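Long-range contacts in acetylxylan esterase A (Aspergillus awamori, PDB 5X6S), which removes acetyl groups from the backbone of acetylated xylan, a serine esterase reaction in the breakdown of plant biomass: residues T41-G46 with Y66-Y71; V35-C40 with G74-S79; K230-T235 with T242-D247. All coordinates share one frame; numbering follows the deposited sequence.

In the fold
From the N terminus, the chain first builds an edge of the alpha/beta-hydrolase sheet, then runs along strand 33-37 into 35-40, the first half of contact 2. It continues into 41-46 at the start of helix 44-49, and contact 1 closes when 66-71 returns at the end of strand 63-68. Contact 2 closes a few residues later at 74-79, so contact 1 is nested within its loop; the two touch, with His38 and Cys75 meeting Ser69. Contact 3 follows in series, a short hairpin closing 230-235 on 242-247 at the far end of the same sheet, its centre about 32 Å from that of contact 1.

Contact 1 (T41-G46 with Y66-Y71); sequences TGTGPG and YPSSPY
Gly44 and Ser68 bring their CA atoms to 4.3 Å where the first turn of helix 44-49 settles on the last residues of strand 63-68, within the alpha/beta-hydrolase fold. Ser68 points OG at the helix start and takes the amide hydrogen of Gly44 in a nearly straight bond, N to OG 2.9 Å with 176° at the hydrogen. Thr43 CB lies beside the same oxygen. Thr43 is the N-cap: with chi1 at 64°, its OG1 sits between its own backbone N and carbonyl carbon and accepts from Gly46 N at 3.0 Å. Two of the first helical amides are thus satisfied by hydroxyls, one from each segment. Gly44 lies close against the strand backbone, its CA 3.3 Å from Pro67 O. Tyr66 starts toward the helix, its CB 3.5 Å from Gly44 O, but its ring leads away and meets Tyr48 edge-to-face. Beyond the strand, Ser69 makes an ST turn, its OG accepting from Tyr71 N. The segments are joined once more through a water that donates to both carbonyls, 2.8 Å from Gly42 O and 3.0 Å from Ser69 O.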
ATOM      1  N   THR A  41      23.029 -16.861 -12.410  1.00 20.50           N
ATOM      2  CA  THR A  41      24.456 -16.990 -12.038  1.00 22.29           C
ATOM      3  C   THR A  41      24.915 -15.951 -10.999  1.00 21.95           C
ATOM      4  O   THR A  41      26.060 -16.017 -10.553  1.00 22.23           O
ATOM      5  CB  THR A  41      25.444 -16.991 -13.240  1.00 21.59           C
ATOM      6  OG1 THR A  41      25.573 -15.660 -13.779  1.00 22.58           O
ATOM      7  CG2 THR A  41      24.973 -17.956 -14.349  1.00 21.93           C
ATOM      8  N   GLY A  42      24.025 -15.015 -10.641  1.00 21.55           N
ATOM      9  CA  GLY A  42      24.342 -13.942  -9.720  1.00 19.42           C
ATOM     10  C   GLY A  42      23.867 -14.239  -8.308  1.00 19.32           C
ATOM     11  O   GLY A  42      23.367 -15.331  -7.985  1.00 16.64           O
ATOM     12  N   THR A  43      24.038 -13.226  -7.449  1.00 18.15           N
ATOM     13  CA  THR A  43      23.596 -13.287  -6.084  1.00 18.05           C
ATOM     14  C   THR A  43      23.200 -11.854  -5.715  1.00 17.98           C
ATOM     15  O   THR A  43      23.487 -10.927  -6.480  1.00 17.90           O
ATOM     16  CB  THR A  43      24.748 -13.724  -5.115  1.00 18.42           C
ATOM     17  OG1 THR A  43      25.798 -12.726  -5.124  1.00 16.51           O
ATOM     18  CG2 THR A  43      25.226 -15.128  -5.438  1.00 18.07           C
ATOM     19  N   GLY A  44      22.542 -11.691  -4.569  1.00 18.14           N
ATOM     20  CA  GLY A  44      22.183 -10.369  -4.058  1.00 17.16           C
ATOM     21  C   GLY A  44      23.420  -9.436  -3.937  1.00 17.25           C
ATOM     22  O   GLY A  44      23.442  -8.321  -4.494  1.00 16.51           O
ATOM     23  N   PRO A  45      24.456  -9.912  -3.204  1.00 16.59           N
ATOM     24  CA  PRO A  45      25.683  -9.103  -3.110  1.00 15.63           C
ATOM     25  C   PRO A  45      26.333  -8.820  -4.459  1.00 14.73           C
ATOM     26  O   PRO A  45      26.888  -7.752  -4.667  1.00 14.20           O
ATOM     27  CB  PRO A  45      26.548  -9.918  -2.188  1.00 15.99           C
ATOM     28  CG  PRO A  45      25.563 -10.739  -1.360  1.00 15.55           C
ATOM     29  CD  PRO A  45      24.501 -11.110  -2.336  1.00 15.86           C
ATOM     30  N   GLY A  46      26.297  -9.773  -5.374  1.00 14.94           N
ATOM     31  CA  GLY A  46      26.732  -9.513  -6.747  1.00 15.20           C
ATOM     32  C   GLY A  46      26.017  -8.393  -7.454  1.00 14.90           C
ATOM     33  O   GLY A  46      26.640  -7.620  -8.174  1.00 16.47           O
ATOM     34  N   TYR A  66      18.583  -6.535  -1.547  1.00 14.05           N
ATOM     35  CA  TYR A  66      19.120  -7.370  -2.619  1.00 14.48           C
ATOM     36  C   TYR A  66      18.781  -8.802  -2.276  1.00 15.60           C
ATOM     37  O   TYR A  66      19.526  -9.447  -1.510  1.00 16.30           O
ATOM     38  CB  TYR A  66      20.674  -7.180  -2.755  1.00 15.04           C
ATOM     39  CG  TYR A  66      21.151  -5.771  -3.019  1.00 13.66           C
ATOM     40  CD1 TYR A  66      21.233  -5.250  -4.331  1.00 13.11           C
ATOM     41  CD2 TYR A  66      21.543  -4.942  -1.967  1.00 12.75           C
ATOM     42  CE1 TYR A  66      21.706  -3.970  -4.584  1.00 12.94           C
ATOM     43  CE2 TYR A  66      22.011  -3.655  -2.210  1.00 15.17           C
ATOM     44  CZ  TYR A  66      22.066  -3.149  -3.486  1.00 14.26           C
ATOM     45  OH  TYR A  66      22.510  -1.864  -3.662  1.00 14.31           O
ATOM     46  N   PRO A  67      17.654  -9.334  -2.799  1.00 16.57           N
ATOM     47  CA  PRO A  67      17.331 -10.743  -2.525  1.00 16.06           C
ATOM     48  C   PRO A  67      18.349 -11.626  -3.238  1.00 17.33           C
ATOM     49  O   PRO A  67      18.949 -11.182  -4.193  1.00 16.07           O
ATOM     50  CB  PRO A  67      15.931 -10.928  -3.165  1.00 16.78           C
ATOM     51  CG  PRO A  67      15.365  -9.515  -3.264  1.00 17.26           C
ATOM     52  CD  PRO A  67      16.617  -8.706  -3.633  1.00 16.30           C
ATOM     53  N   SER A  68      18.555 -12.847  -2.718  1.00 18.02           N
ATOM     54  CA  SER A  68      19.596 -13.735  -3.249  1.00 18.14           C
ATOM     55  C   SER A  68      19.033 -15.129  -3.480  1.00 17.30           C
ATOM     56  O   SER A  68      18.594 -15.795  -2.557  1.00 18.20           O
ATOM     57  CB  SER A  68      20.767 -13.805  -2.293  1.00 18.55           C
ATOM     58  OG  SER A  68      21.921 -14.024  -3.015  1.00 18.45           O
ATOM     59  N   SER A  69      19.056 -15.570  -4.719  1.00 18.34           N
ATOM     60  CA  SER A  69      18.437 -16.835  -5.092  1.00 19.13           C
ATOM     61  C   SER A  69      19.052 -17.998  -4.322  1.00 19.61           C
ATOM     62  O   SER A  69      20.282 -18.047  -4.148  1.00 18.56           O
ATOM     63  CB  SER A  69      18.559 -17.113  -6.573  1.00 20.14           C
ATOM     64  OG  SER A  69      18.008 -18.386  -6.858  1.00 20.18           O
ATOM     65  N   PRO A  70      18.193 -18.909  -3.835  1.00 19.22           N
ATOM     66  CA  PRO A  70      18.693 -20.076  -3.136  1.00 21.46           C
ATOM     67  C   PRO A  70      19.114 -21.200  -4.083  1.00 23.43           C
ATOM     68  O   PRO A  70      19.621 -22.235  -3.591  1.00 24.26           O
ATOM     69  CB  PRO A  70      17.478 -20.549  -2.333  1.00 20.13           C
ATOM     70  CG  PRO A  70      16.309 -20.172  -3.224  1.00 19.60           C
ATOM     71  CD  PRO A  70      16.710 -18.866  -3.870  1.00 19.42           C
ATOM     72  N   TYR A  71      18.876 -21.054  -5.383  1.00 20.60           N
ATOM     73  CA  TYR A  71      19.024 -22.206  -6.283  1.00 21.99           C
ATOM     74  C   TYR A  71      20.367 -22.323  -6.981  1.00 24.09           C
ATOM     75  O   TYR A  71      21.071 -21.350  -7.310  1.00 22.04           O
ATOM     76  CB  TYR A  71      17.899 -22.278  -7.317  1.00 22.05           C
ATOM     77  CG  TYR A  71      16.521 -22.229  -6.688  1.00 23.13           C
ATOM     78  CD1 TYR A  71      16.065 -23.275  -5.889  1.00 23.13           C
ATOM     79  CD2 TYR A  71      15.668 -21.107  -6.874  1.00 23.33           C
ATOM     80  CE1 TYR A  71      14.805 -23.218  -5.285  1.00 22.26           C
ATOM     81  CE2 TYR A  71      14.418 -21.045  -6.269  1.00 22.65           C
ATOM     82  CZ  TYR A  71      13.989 -22.096  -5.472  1.00 22.23           C
ATOM     83  OH  TYR A  71      12.769 -22.064  -4.851  1.00 20.09           O
TER
HETATM   84  O   HOH W   1      22.428 -16.998  -5.998  1.00 37.48           O

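Contact 2 (V35-C40 with G74-S79); sequences VAIHYC and GCWDVS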
ATOM      1  N   VAL A  35      14.112  -2.477  -4.122  1.00 14.09           N
ATOM      2  CA  VAL A  35      14.414  -3.877  -4.150  1.00 14.20           C
ATOM      3  C   VAL A  35      15.075  -4.131  -5.524  1.00 14.86           C
ATOM      4  O   VAL A  35      14.450  -3.845  -6.568  1.00 14.81           O
ATOM      5  CB  VAL A  35      13.158  -4.796  -3.953  1.00 15.54           C
ATOM      6  CG1 VAL A  35      13.519  -6.262  -3.986  1.00 16.18           C
ATOM      7  CG2 VAL A  35      12.341  -4.467  -2.711  1.00 13.41           C
ATOM      8  N   ALA A  36      16.311  -4.621  -5.516  1.00 13.91           N
ATOM      9  CA  ALA A  36      17.116  -4.795  -6.708  1.00 15.40           C
ATOM     10  C   ALA A  36      17.445  -6.286  -6.877  1.00 15.88           C
ATOM     11  O   ALA A  36      18.167  -6.890  -6.041  1.00 16.04           O
ATOM     12  CB  ALA A  36      18.400  -3.943  -6.629  1.00 15.00           C
ATOM     13  N   ILE A  37      16.893  -6.905  -7.940  1.00 16.08           N
ATOM     14  CA  ILE A  37      16.835  -8.355  -8.052  1.00 14.63           C
ATOM     15  C   ILE A  37      17.751  -8.891  -9.160  1.00 15.81           C
ATOM     16  O   ILE A  37      17.609  -8.499 -10.340  1.00 16.46           O
ATOM     17  CB  ILE A  37      15.400  -8.850  -8.293  1.00 14.79           C
ATOM     18  CG1 ILE A  37      14.418  -8.210  -7.283  1.00 13.66           C
ATOM     19  CG2 ILE A  37      15.364 -10.382  -8.293  1.00 15.69           C
ATOM     20  CD1 ILE A  37      12.931  -8.578  -7.492  1.00 15.32           C
ATOM     21  N   HIS A  38      18.698  -9.750  -8.764  1.00 14.82           N
ATOM     22  CA  HIS A  38      19.806 -10.126  -9.586  1.00 15.47           C
ATOM     23  C   HIS A  38      19.419 -11.134 -10.710  1.00 17.26           C
ATOM     24  O   HIS A  38      18.343 -11.735 -10.674  1.00 16.44           O
ATOM     25  CB  HIS A  38      20.906 -10.720  -8.710  1.00 15.42           C
ATOM     26  CG  HIS A  38      20.593 -12.074  -8.167  1.00 15.45           C
ATOM     27  ND1 HIS A  38      20.672 -13.231  -8.925  1.00 16.28           N
ATOM     28  CD2 HIS A  38      20.224 -12.464  -6.927  1.00 15.63           C
ATOM     29  CE1 HIS A  38      20.363 -14.273  -8.183  1.00 16.71           C
ATOM     30  NE2 HIS A  38      20.086 -13.842  -6.955  1.00 17.03           N
ATOM     31  N   TYR A  39      20.327 -11.276 -11.682  1.00 19.50           N
ATOM     32  CA  TYR A  39      20.212 -12.176 -12.869  1.00 19.85           C
ATOM     33  C   TYR A  39      20.708 -13.607 -12.574  1.00 19.98           C
ATOM     34  O   TYR A  39      21.326 -13.869 -11.545  1.00 19.07           O
ATOM     35  CB  TYR A  39      20.996 -11.536 -14.041  1.00 22.19           C
ATOM     36  CG  TYR A  39      22.310 -10.929 -13.596  1.00 21.95           C
ATOM     37  CD1 TYR A  39      23.381 -11.750 -13.194  1.00 23.49           C
ATOM     38  CD2 TYR A  39      22.450  -9.558 -13.457  1.00 22.20           C
ATOM     39  CE1 TYR A  39      24.585 -11.201 -12.736  1.00 24.03           C
ATOM     40  CE2 TYR A  39      23.630  -8.986 -13.001  1.00 25.62           C
ATOM     41  CZ  TYR A  39      24.703  -9.816 -12.627  1.00 25.54           C
ATOM     42  OH  TYR A  39      25.856  -9.262 -12.174  1.00 26.65           O
ATOM     43  N   CYS A  40      20.442 -14.571 -13.460  1.00 21.11           N
ATOM     44  CA  CYS A  40      21.002 -15.938 -13.282  1.00 20.46           C
ATOM     45  C   CYS A  40      22.490 -15.890 -13.145  1.00 20.79           C
ATOM     46  O   CYS A  40      23.115 -14.992 -13.695  1.00 20.56           O
ATOM     47  CB  CYS A  40      20.687 -16.855 -14.467  1.00 21.50           C
ATOM     48  SG  CYS A  40      18.938 -17.220 -14.772  1.00 21.95           S
ATOM     49  N   GLY A  74      21.571 -19.983  -9.813  1.00 22.36           N
ATOM     50  CA  GLY A  74      21.296 -18.611  -9.404  1.00 21.29           C
ATOM     51  C   GLY A  74      20.108 -17.914 -10.062  1.00 20.87           C
ATOM     52  O   GLY A  74      19.919 -16.709  -9.857  1.00 20.43           O
ATOM     53  N   CYS A  75      19.294 -18.637 -10.825  1.00 18.81           N
ATOM     54  CA  CYS A  75      18.103 -18.021 -11.401  1.00 19.74           C
ATOM     55  C   CYS A  75      17.007 -17.945 -10.329  1.00 18.16           C
ATOM     56  O   CYS A  75      17.067 -18.666  -9.319  1.00 18.89           O
ATOM     57  CB  CYS A  75      17.549 -18.804 -12.576  1.00 20.90           C
ATOM     58  SG  CYS A  75      18.682 -19.050 -13.976  1.00 21.72           S
ATOM     59  N   TRP A  76      15.984 -17.134 -10.595  1.00 17.40           N
ATOM     60  CA  TRP A  76      14.791 -17.060  -9.747  1.00 16.89           C
ATOM     61  C   TRP A  76      13.687 -18.044 -10.096  1.00 17.18           C
ATOM     62  O   TRP A  76      13.444 -18.312 -11.246  1.00 18.98           O
ATOM     63  CB  TRP A  76      14.247 -15.625  -9.758  1.00 16.96           C
ATOM     64  CG  TRP A  76      15.198 -14.690  -9.041  1.00 17.07           C
ATOM     65  CD1 TRP A  76      16.156 -13.873  -9.600  1.00 15.71           C
ATOM     66  CD2 TRP A  76      15.355 -14.582  -7.609  1.00 18.32           C
ATOM     67  NE1 TRP A  76      16.879 -13.241  -8.580  1.00 18.19           N
ATOM     68  CE2 TRP A  76      16.413 -13.658  -7.365  1.00 16.70           C
ATOM     69  CE3 TRP A  76      14.708 -15.187  -6.516  1.00 18.93           C
ATOM     70  CZ2 TRP A  76      16.796 -13.290  -6.079  1.00 17.67           C
ATOM     71  CZ3 TRP A  76      15.080 -14.816  -5.226  1.00 18.55           C
ATOM     72  CH2 TRP A  76      16.139 -13.880  -5.028  1.00 18.23           C
ATOM     73  N   ASP A  77      12.997 -18.582  -9.080  1.00 18.13           N
ATOM     74  CA  ASP A  77      11.737 -19.298  -9.315  1.00 18.44           C
ATOM     75  C   ASP A  77      10.652 -18.303  -9.742  1.00 18.81           C
ATOM     76  O   ASP A  77      10.130 -17.516  -8.923  1.00 18.51           O
ATOM     77  CB  ASP A  77      11.285 -20.102  -8.083  1.00 18.17           C
ATOM     78  CG  ASP A  77       9.997 -20.867  -8.324  1.00 20.29           C
ATOM     79  OD1 ASP A  77       9.624 -21.060  -9.525  1.00 19.59           O
ATOM     80  OD2 ASP A  77       9.335 -21.238  -7.307  1.00 20.20           O
ATOM     81  N   VAL A  78      10.368 -18.314 -11.034  1.00 18.35           N
ATOM     82  CA  VAL A  78       9.264 -17.543 -11.629  1.00 20.08           C
ATOM     83  C   VAL A  78       8.272 -18.501 -12.384  1.00 20.32           C
ATOM     84  O   VAL A  78       7.503 -18.077 -13.288  1.00 20.91           O
ATOM     85  CB  VAL A  78       9.772 -16.376 -12.499  1.00 18.79           C
ATOM     86  CG1 VAL A  78      10.393 -15.289 -11.609  1.00 19.67           C
ATOM     87  CG2 VAL A  78      10.770 -16.875 -13.567  1.00 20.25           C
ATOM     88  N   SER A  79       8.273 -19.775 -11.946  1.00 20.14           N
ATOM     89  CA  SER A  79       7.532 -20.851 -12.611  1.00 20.57           C
ATOM     90  C   SER A  79       6.529 -21.631 -11.767  1.00 20.40           C
ATOM     91  O   SER A  79       5.531 -22.099 -12.288  1.00 20.78           O
ATOM     92  CB  SER A  79       8.520 -21.819 -13.258  1.00 20.46           C
ATOM     93  OG  SER A  79       9.364 -22.461 -12.328  1.00 19.13           O
TER
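The Cys40-Cys75 disulfide ties the loop after strand 33-37 to the loop that follows strand 63-68, its SG atoms 2.0 Å apart and chi3 at 114°. In both cysteines SG stands beside its own backbone N. Next to this link His38 and Trp76 cross at about a right angle. His38 CG sits between its backbone N and carbonyl carbon (chi1 72°), which folds the ring back toward Gly74 and Trp76. Trp76 NE1 lies over the centre of the His38 imidazole, 3.6 Å above its plane, and the two rings are tilted by 45°, a slanted pairing. The indole N-H also reaches His38 O, 3.0 Å from NE1, but the bond is weak and bent. On the imidazole, ND1 donates to Tyr39 O at 2.8 Å, the acceptor almost exactly in the ring plane, while NE2 takes the amide hydrogen of Ser69; two bonds at its edge thus fix the ring's rotation. Gly74 O comes up at that edge too, 3.0 Å from CE1. Ile37 turns CG2 onto one face of the indole, offset toward the rim and 3.2 Å from NE1. Around this cluster, Trp76 also rests on Pro67 of strand 63-68, Ile37 touches Met124 of helix 120-131, and both cysteines lie against Ser120 at the start of that helix, next to Ser119, by similarity the charge-relay serine.

Contact 3 (K230-T235 with T242-D247); sequences KTEANT and TTIWGD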
ATOM      1  N   LYS A 230       1.710   8.458 -25.924  1.00 25.42           N
ATOM      2  CA  LYS A 230       2.871   9.223 -26.432  1.00 26.57           C
ATOM      3  C   LYS A 230       3.996   8.311 -26.890  1.00 27.97           C
ATOM      4  O   LYS A 230       4.199   7.226 -26.303  1.00 25.34           O
ATOM      5  CB  LYS A 230       3.371  10.154 -25.347  1.00 27.33           C
ATOM      6  CG  LYS A 230       4.315  11.254 -25.802  1.00 29.44           C
ATOM      7  CD  LYS A 230       4.657  12.148 -24.610  1.00 31.73           C
ATOM      8  CE  LYS A 230       5.807  13.092 -24.897  1.00 37.44           C
ATOM      9  NZ  LYS A 230       5.798  14.293 -23.986  1.00 38.96           N
ATOM     10  N   THR A 231       4.738   8.737 -27.935  1.00 27.06           N
ATOM     11  CA  THR A 231       5.984   8.067 -28.332  1.00 26.40           C
ATOM     12  C   THR A 231       7.088   9.119 -28.365  1.00 27.55           C
ATOM     13  O   THR A 231       6.839  10.268 -28.761  1.00 27.95           O
ATOM     14  CB  THR A 231       5.921   7.276 -29.676  1.00 28.91           C
ATOM     15  OG1 THR A 231       5.534   8.136 -30.787  1.00 31.80           O
ATOM     16  CG2 THR A 231       4.972   6.127 -29.590  1.00 29.96           C
ATOM     17  N   GLU A 232       8.273   8.758 -27.860  1.00 26.23           N
ATOM     18  CA  GLU A 232       9.380   9.701 -27.730  1.00 26.01           C
ATOM     19  C   GLU A 232      10.622   9.078 -28.336  1.00 23.34           C
ATOM     20  O   GLU A 232      11.132   8.043 -27.871  1.00 21.51           O
ATOM     21  CB  GLU A 232       9.653  10.099 -26.250  1.00 27.95           C
ATOM     22  CG  GLU A 232       8.442  10.641 -25.476  1.00 30.82           C
ATOM     23  CD  GLU A 232       8.643  10.693 -23.931  1.00 32.05           C
ATOM     24  OE1 GLU A 232       9.223   9.753 -23.358  1.00 33.77           O
ATOM     25  OE2 GLU A 232       8.176  11.642 -23.270  1.00 36.52           O
ATOM     26  N   ALA A 233      11.106   9.712 -29.397  1.00 22.15           N
ATOM     27  CA  ALA A 233      12.302   9.267 -30.088  1.00 22.37           C
ATOM     28  C   ALA A 233      13.538   9.493 -29.190  1.00 20.72           C
ATOM     29  O   ALA A 233      13.601  10.484 -28.440  1.00 21.31           O
ATOM     30  CB  ALA A 233      12.470  10.058 -31.378  1.00 22.04           C
ATOM     31  N   ASN A 234      14.513   8.620 -29.325  1.00 21.45           N
ATOM     32  CA  ASN A 234      15.842   8.838 -28.700  1.00 24.29           C
ATOM     33  C   ASN A 234      15.728   9.221 -27.213  1.00 23.91           C
ATOM     34  O   ASN A 234      16.345  10.179 -26.738  1.00 22.91           O
ATOM     35  CB  ASN A 234      16.646   9.906 -29.503  1.00 24.28           C
ATOM     36  CG  ASN A 234      16.908   9.462 -30.924  1.00 24.04           C
ATOM     37  OD1 ASN A 234      17.398   8.331 -31.162  1.00 22.34           O
ATOM     38  ND2 ASN A 234      16.525  10.310 -31.892  1.00 24.61           N
ATOM     39  N   THR A 235      14.869   8.485 -26.515  1.00 23.79           N
ATOM     40  CA  THR A 235      14.534   8.765 -25.127  1.00 23.49           C
ATOM     41  C   THR A 235      14.539   7.414 -24.378  1.00 23.98           C
ATOM     42  O   THR A 235      13.839   6.507 -24.778  1.00 23.15           O
ATOM     43  CB  THR A 235      13.143   9.427 -25.052  1.00 25.08           C
ATOM     44  OG1 THR A 235      13.133  10.678 -25.765  1.00 23.77           O
ATOM     45  CG2 THR A 235      12.709   9.683 -23.580  1.00 24.64           C
ATOM     46  N   THR A 242      10.809   5.604 -26.154  1.00 23.13           N
ATOM     47  CA  THR A 242       9.870   5.483 -25.036  1.00 23.60           C
ATOM     48  C   THR A 242       8.421   5.606 -25.525  1.00 24.77           C
ATOM     49  O   THR A 242       8.068   6.571 -26.168  1.00 24.37           O
ATOM     50  CB  THR A 242      10.162   6.536 -23.944  1.00 23.86           C
ATOM     51  OG1 THR A 242      11.499   6.346 -23.440  1.00 23.00           O
ATOM     52  CG2 THR A 242       9.227   6.395 -22.781  1.00 25.13           C
ATOM     53  N   THR A 243       7.600   4.607 -25.207  1.00 23.55           N
ATOM     54  CA  THR A 243       6.162   4.658 -25.425  1.00 23.73           C
ATOM     55  C   THR A 243       5.464   4.723 -24.053  1.00 24.22           C
ATOM     56  O   THR A 243       5.637   3.820 -23.239  1.00 22.88           O
ATOM     57  CB  THR A 243       5.703   3.409 -26.179  1.00 23.29           C
ATOM     58  OG1 THR A 243       6.380   3.316 -27.446  1.00 25.22           O
ATOM     59  CG2 THR A 243       4.183   3.451 -26.403  1.00 23.83           C
ATOM     60  N   ILE A 244       4.738   5.807 -23.798  1.00 23.76           N
ATOM     61  CA  ILE A 244       3.891   5.952 -22.624  1.00 25.57           C
ATOM     62  C   ILE A 244       2.430   5.544 -22.906  1.00 26.78           C
ATOM     63  O   ILE A 244       1.732   6.216 -23.670  1.00 27.79           O
ATOM     64  CB  ILE A 244       3.932   7.393 -22.119  1.00 25.94           C
ATOM     65  CG1 ILE A 244       5.399   7.813 -21.857  1.00 23.97           C
ATOM     66  CG2 ILE A 244       3.027   7.573 -20.891  1.00 27.11           C
ATOM     67  CD1 ILE A 244       5.527   9.250 -21.417  1.00 24.20           C
ATOM     68  N   TRP A 245       1.981   4.429 -22.333  1.00 25.56           N
ATOM     69  CA  TRP A 245       0.582   4.018 -22.486  1.00 24.54           C
ATOM     70  C   TRP A 245      -0.281   4.771 -21.508  1.00 24.69           C
ATOM     71  O   TRP A 245      -1.442   5.056 -21.785  1.00 25.17           O
ATOM     72  CB  TRP A 245       0.421   2.520 -22.356  1.00 24.02           C
ATOM     73  CG  TRP A 245       0.698   1.695 -23.557  1.00 23.28           C
ATOM     74  CD1 TRP A 245      -0.226   1.222 -24.479  1.00 22.61           C
ATOM     75  CD2 TRP A 245       1.963   1.156 -23.954  1.00 23.62           C
ATOM     76  NE1 TRP A 245       0.402   0.422 -25.391  1.00 24.16           N
ATOM     77  CE2 TRP A 245       1.745   0.379 -25.111  1.00 22.75           C
ATOM     78  CE3 TRP A 245       3.267   1.253 -23.434  1.00 22.50           C
ATOM     79  CZ2 TRP A 245       2.774  -0.295 -25.769  1.00 21.94           C
ATOM     80  CZ3 TRP A 245       4.279   0.608 -24.091  1.00 22.25           C
ATOM     81  CH2 TRP A 245       4.037  -0.160 -25.251  1.00 22.98           C
ATOM     82  N   GLY A 246       0.301   5.135 -20.365  1.00 23.90           N
ATOM     83  CA  GLY A 246      -0.359   5.981 -19.388  1.00 23.53           C
ATOM     84  C   GLY A 246       0.478   6.143 -18.118  1.00 24.04           C
ATOM     85  O   GLY A 246       1.665   5.791 -18.107  1.00 25.08           O
ATOM     86  N   ASP A 247      -0.111   6.694 -17.056  1.00 24.82           N
ATOM     87  CA  ASP A 247       0.598   6.899 -15.795  1.00 26.60           C
ATOM     88  C   ASP A 247       1.268   5.625 -15.245  1.00 24.85           C
ATOM     89  O   ASP A 247       2.332   5.734 -14.606  1.00 24.04           O
ATOM     90  CB  ASP A 247      -0.340   7.448 -14.717  1.00 28.73           C
ATOM     91  CG  ASP A 247      -0.755   8.894 -14.970  1.00 32.72           C
ATOM     92  OD1 ASP A 247      -0.304   9.489 -15.955  1.00 32.49           O
ATOM     93  OD2 ASP A 247      -1.537   9.424 -14.153  1.00 35.54           O
TER
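Glu232 and Thr242 lie side by side, pointing the same way from a hydrogen-bonded antiparallel pair, and the glutamate can be followed outward over its partner strand. Its CB is 3.9 Å from Thr242 O. CG stands anti to the carbonyl carbon (chi1 -54°), still near that oxygen, and the chain runs on extended to the carboxylate. There the oxygens part: OE1 comes to 3.4 Å from both CB and CG2 of Thr242, whereas OE2 reaches past it to Ile244 CD1. OE2 also faces Lys230 NZ on its own strand, a long salt bridge at 3.6 Å; the lysine leaves from the same face, but its extended chain carries NZ away from the partner strand. The strands themselves, 230-232 and 240-246, form a beta hairpin at the edge of the alpha/beta-hydrolase sheet, with 230-232 running at 166° to 242-246; 230-232 is the outermost strand at this end. Lys230 and Ile244 exchange two backbone hydrogen bonds, as do Glu232 and Thr242. Between these pairs, Thr231 and Thr243 make the non-hydrogen-bonded pair on the other face, with Thr231 CG2 against Thr243 OG1. On that side Thr243 CG2 also covers one face of the Trp245 indole, whose NE1 donates to Tyr225 O. At Trp245-Gly246 the strand makes a classic beta bulge against strand 249-254. Where the chain turns beyond Glu232, Thr235 and Thr242 cross at about a right angle. Thr242 OG1, anti to its carbonyl carbon, donates to Thr235 O at 2.7 Å, arriving from well above the carbonyl plane. Thr235 CG2 approaches the same hydroxyl, while Thr235 OG1 turns back to donate to Ala233 O at 2.7 Å.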